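Local coordinates for cytoplasmic Protein STM1381 (Salmonella enterica subsp. enterica serovar Typhimurium, PDB 3SOZ) that is of unknown function but belongs to a putative glutamine amidotransferase family related to the class I glutaminases, at residues I6-E11 against V75-G80; G113-G118 against N241-I246. All blocks are in the same frame, centred on the assembly; numbering follows the deposited sequence.

Contact 1: I6-E11 against V75-G80; sequences ILFIGE and VISDIG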
# COMPACT_ATOMS: atom_id res chain seq x y z
N ILE A 6 -6.77 31.67 -11.79
CA ILE A 6 -6.58 30.22 -11.64
C ILE A 6 -7.38 29.64 -10.49
O ILE A 6 -7.71 30.32 -9.49
CB ILE A 6 -5.13 29.85 -11.39
CG1 ILE A 6 -4.67 30.47 -10.07
CG2 ILE A 6 -4.26 30.29 -12.57
CD1 ILE A 6 -3.80 29.58 -9.27
N LEU A 7 -7.68 28.35 -10.65
CA LEU A 7 -8.23 27.53 -9.57
C LEU A 7 -7.10 26.84 -8.78
O LEU A 7 -6.37 25.98 -9.34
CB LEU A 7 -9.19 26.48 -10.13
CG LEU A 7 -9.99 25.77 -9.04
CD1 LEU A 7 -10.89 26.72 -8.29
CD2 LEU A 7 -10.78 24.59 -9.63
N PHE A 8 -6.96 27.19 -7.51
CA PHE A 8 -5.97 26.48 -6.70
C PHE A 8 -6.47 25.48 -5.67
O PHE A 8 -6.94 25.84 -4.58
CB PHE A 8 -5.02 27.44 -6.02
CG PHE A 8 -3.81 26.77 -5.50
CD1 PHE A 8 -3.84 26.11 -4.28
CD2 PHE A 8 -2.63 26.81 -6.21
CE1 PHE A 8 -2.74 25.52 -3.80
CE2 PHE A 8 -1.51 26.22 -5.72
CZ PHE A 8 -1.56 25.57 -4.53
N ILE A 9 -6.29 24.21 -6.02
CA ILE A 9 -6.76 23.12 -5.20
C ILE A 9 -5.66 22.55 -4.29
O ILE A 9 -4.72 21.87 -4.76
CB ILE A 9 -7.35 22.01 -6.11
CG1 ILE A 9 -8.36 22.60 -7.12
CG2 ILE A 9 -7.95 20.90 -5.30
CD1 ILE A 9 -8.95 21.56 -8.02
N GLY A 10 -5.79 22.81 -2.98
CA GLY A 10 -5.07 22.06 -1.94
C GLY A 10 -5.66 22.15 -0.54
O GLY A 10 -6.76 22.64 -0.35
N GLU A 11 -4.92 21.70 0.46
CA GLU A 11 -5.40 21.77 1.86
C GLU A 11 -4.23 21.80 2.80
O GLU A 11 -3.15 21.31 2.45
CB GLU A 11 -6.20 20.53 2.23
CG GLU A 11 -7.70 20.68 2.30
CD GLU A 11 -8.19 21.33 3.58
OE1 GLU A 11 -7.33 21.84 4.34
OE2 GLU A 11 -9.43 21.36 3.82
N VAL A 75 -4.67 24.28 -10.49
CA VAL A 75 -3.55 23.74 -9.69
C VAL A 75 -4.01 22.69 -8.68
O VAL A 75 -4.85 22.95 -7.79
CB VAL A 75 -2.82 24.83 -8.92
CG1 VAL A 75 -1.47 24.30 -8.45
CG2 VAL A 75 -2.66 26.08 -9.80
N ILE A 76 -3.46 21.50 -8.85
CA ILE A 76 -3.59 20.47 -7.86
C ILE A 76 -2.27 20.33 -7.11
O ILE A 76 -1.23 20.05 -7.69
CB ILE A 76 -3.94 19.12 -8.52
CG1 ILE A 76 -5.11 19.32 -9.48
CG2 ILE A 76 -4.28 18.06 -7.42
CD1 ILE A 76 -5.48 18.10 -10.26
N SER A 77 -2.32 20.49 -5.81
CA SER A 77 -1.10 20.33 -5.06
C SER A 77 -1.28 19.45 -3.86
O SER A 77 -1.97 19.81 -2.91
CB SER A 77 -0.52 21.70 -4.65
OG SER A 77 -0.51 21.87 -3.26
N ASP A 78 -0.62 18.30 -3.90
CA ASP A 78 -0.61 17.38 -2.77
C ASP A 78 -2.03 16.96 -2.35
O ASP A 78 -2.36 17.00 -1.17
CB ASP A 78 0.09 18.05 -1.58
CG ASP A 78 0.77 17.04 -0.65
OD1 ASP A 78 0.84 15.80 -0.94
OD2 ASP A 78 1.22 17.52 0.39
N ILE A 79 -2.87 16.58 -3.31
CA ILE A 79 -4.16 16.05 -2.99
C ILE A 79 -4.37 14.77 -3.74
O ILE A 79 -4.29 14.76 -4.95
CB ILE A 79 -5.22 16.98 -3.50
CG1 ILE A 79 -5.04 18.37 -2.92
CG2 ILE A 79 -6.60 16.43 -3.15
CD1 ILE A 79 -5.48 18.46 -1.48
N GLY A 80 -4.66 13.70 -3.05
CA GLY A 80 -4.90 12.41 -3.73
C GLY A 80 -6.14 12.30 -4.61
O GLY A 80 -7.14 12.99 -4.40
O HOH W 1 -2.16 20.27 -0.46
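V75 lies against the F8 ring, and CG1 of V75 is 3.3 Å from F8 CE2. The ring and the valine cross obliquely. V75 CG1 is placed anti to its own N (chi1 -163°), on the CD2–CE2 side of the ring. The other branch, V75 CG2, meets I6 CD1 at 3.7 Å. Thus the two methyls of one valine serve two neighbours on the 6-10 strand. Further along, S77 CB approaches the ring at F8 CZ, 4.0 Å away. I79 closes the far end of the contact. Its CD1 rests on the backbone of G10, 3.7 Å from G10 CA, and also reaches the start of E11.

The main chains hold these side chains in register. V75 N donates to L7 O at 2.7 Å. V75 O takes the N-H of I9 at 2.6 Å. I9 O in turn accepts from S77 N at 3.0 Å. V75 therefore straddles F8, and I9 straddles I76. Beyond the last of these bonds the chains part. A water takes the N-H of E11 and also approaches S77 O, but that second distance is too short to be relied on.

Further apolar side chains pack round these. V49 touches I6 and F8, and I117 touches V75 and S77. F84 of helix 81-85 covers I9 and I76 on the opposite face and also touches I79 in the loop beyond. The strand axes run 15° apart in the same direction. With 48-53 on the outer side of 5-10, this is one of the inner parallel pairings of a Rossmann-like α/β sheet, as in the class I glutaminases.

Contact 2: G113-G118 against N241-I246; sequences GLLMIG and NVLHTI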
# COMPACT_ATOMS: atom_id res chain seq x y z
N GLY A 113 -5.19 25.03 -18.91
CA GLY A 113 -3.92 24.50 -18.33
C GLY A 113 -4.02 23.81 -16.94
O GLY A 113 -4.80 24.22 -16.06
N LEU A 114 -3.22 22.76 -16.78
CA LEU A 114 -3.08 22.01 -15.51
C LEU A 114 -1.67 22.01 -14.96
O LEU A 114 -0.69 21.68 -15.68
CB LEU A 114 -3.43 20.55 -15.73
CG LEU A 114 -3.43 19.65 -14.50
CD1 LEU A 114 -4.46 20.16 -13.47
CD2 LEU A 114 -3.77 18.22 -14.91
N LEU A 115 -1.58 22.31 -13.67
CA LEU A 115 -0.33 22.02 -12.95
C LEU A 115 -0.54 21.07 -11.76
O LEU A 115 -1.41 21.30 -10.92
CB LEU A 115 0.38 23.31 -12.51
CG LEU A 115 1.52 23.18 -11.49
CD1 LEU A 115 2.78 22.67 -12.19
CD2 LEU A 115 1.79 24.51 -10.77
N MSE A 116 0.25 20.01 -11.70
CA MSE A 116 0.32 19.19 -10.51
C MSE A 116 1.68 19.35 -9.83
O MSE A 116 2.73 19.15 -10.45
CB MSE A 116 0.03 17.71 -10.80
CG MSE A 116 0.06 16.80 -9.52
SE MSE A 116 -0.67 14.97 -9.79
CE MSE A 116 -2.49 15.43 -9.34
N ILE A 117 1.62 19.70 -8.54
CA ILE A 117 2.80 19.80 -7.69
C ILE A 117 2.90 18.56 -6.82
O ILE A 117 1.92 18.15 -6.18
CB ILE A 117 2.71 21.03 -6.79
CG1 ILE A 117 2.43 22.26 -7.67
CG2 ILE A 117 4.00 21.16 -5.94
CD1 ILE A 117 1.99 23.50 -6.91
N GLY A 118 4.08 17.96 -6.79
CA GLY A 118 4.30 16.72 -6.01
C GLY A 118 4.19 16.85 -4.51
O GLY A 118 3.94 17.92 -3.97
N ASN A 241 6.00 32.21 -13.49
CA ASN A 241 6.37 31.76 -14.82
C ASN A 241 5.75 30.43 -15.19
O ASN A 241 5.41 30.22 -16.35
CB ASN A 241 7.87 31.60 -14.98
CG ASN A 241 8.59 32.90 -15.37
OD1 ASN A 241 8.33 33.98 -14.84
ND2 ASN A 241 9.54 32.77 -16.29
N VAL A 242 5.64 29.51 -14.23
CA VAL A 242 5.12 28.17 -14.52
C VAL A 242 3.67 28.31 -14.97
O VAL A 242 3.20 27.66 -15.93
CB VAL A 242 5.17 27.25 -13.26
CG1 VAL A 242 4.74 25.82 -13.62
CG2 VAL A 242 6.56 27.23 -12.68
N LEU A 243 2.96 29.16 -14.24
CA LEU A 243 1.57 29.44 -14.48
C LEU A 243 1.38 30.15 -15.82
O LEU A 243 0.73 29.62 -16.71
CB LEU A 243 1.01 30.24 -13.31
CG LEU A 243 0.17 29.48 -12.28
CD1 LEU A 243 0.41 27.97 -12.25
CD2 LEU A 243 0.41 30.08 -10.93
N HIS A 244 1.97 31.33 -15.99
CA HIS A 244 1.97 31.97 -17.31
C HIS A 244 2.31 30.98 -18.43
O HIS A 244 1.62 30.95 -19.44
CB HIS A 244 2.84 33.25 -17.36
CG HIS A 244 2.28 34.39 -16.55
ND1 HIS A 244 3.04 35.10 -15.63
CD2 HIS A 244 1.04 34.94 -16.51
CE1 HIS A 244 2.30 36.04 -15.07
NE2 HIS A 244 1.08 35.96 -15.59
N THR A 245 3.30 30.12 -18.26
CA THR A 245 3.61 29.13 -19.29
C THR A 245 2.41 28.23 -19.68
O THR A 245 2.27 27.87 -20.85
CB THR A 245 4.79 28.27 -18.88
OG1 THR A 245 5.83 29.12 -18.42
CG2 THR A 245 5.30 27.44 -20.04
N ILE A 246 1.56 27.88 -18.71
CA ILE A 246 0.37 27.06 -19.02
C ILE A 246 -0.95 27.84 -19.23
O ILE A 246 -1.99 27.20 -19.44
CB ILE A 246 0.11 25.91 -17.98
CG1 ILE A 246 -0.10 26.46 -16.58
CG2 ILE A 246 1.19 24.86 -18.03
CD1 ILE A 246 -0.83 25.50 -15.70
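L115 projects from the strand toward the helix and meets three of its side chains. Its two methyls diverge. CD1 touches V242 CG1 at 4.0 Å, and CD2 touches L243 CD1, also at 4.0 Å. In both pairs the side chains cross at about a right angle, so each meeting is local, methyl against methyl. L115 CG stands anti to the backbone N (chi1 167°), which sends the isobutyl group up between V242 and L243.

I246 approaches from one helical turn further on. Its CG1 lies between its own N and carbonyl carbon (chi1 60°), and CD1 comes down onto the strand backbone, 3.7 Å from L114 C. The same CD1 lies 4.1 Å from L115 CB. The side chain of L114 points away from the helix. At the strand start, G113 CA makes a CH···O contact of 3.5 Å with I246 O.

C214 and A73 on the flanking strands extend the apolar floor under V242 and I246. No hydrogen bond crosses between the segments, so helix 235-246 is held on the sheet here mainly by hydrophobic packing.

Both contacts belong to one sheet, and their centres are about 11 Å apart. Strand 73-77 of contact 1 runs beside strand 113-117 of contact 2. I76 N lies 2.9 Å from L115 O, and I76 O lies 3.0 Å from I117 N; both are probable hydrogen bonds. F8, V75 and L115 point to the face covered by helix 235-246, whereas I9, I76, L114 and M116 point to the other. At the C-terminal strand ends, S122 OG accepts a weak bond from D78 N and also bonds I117 O. Class I glutaminases carry their active site at these ends, but no site is established here.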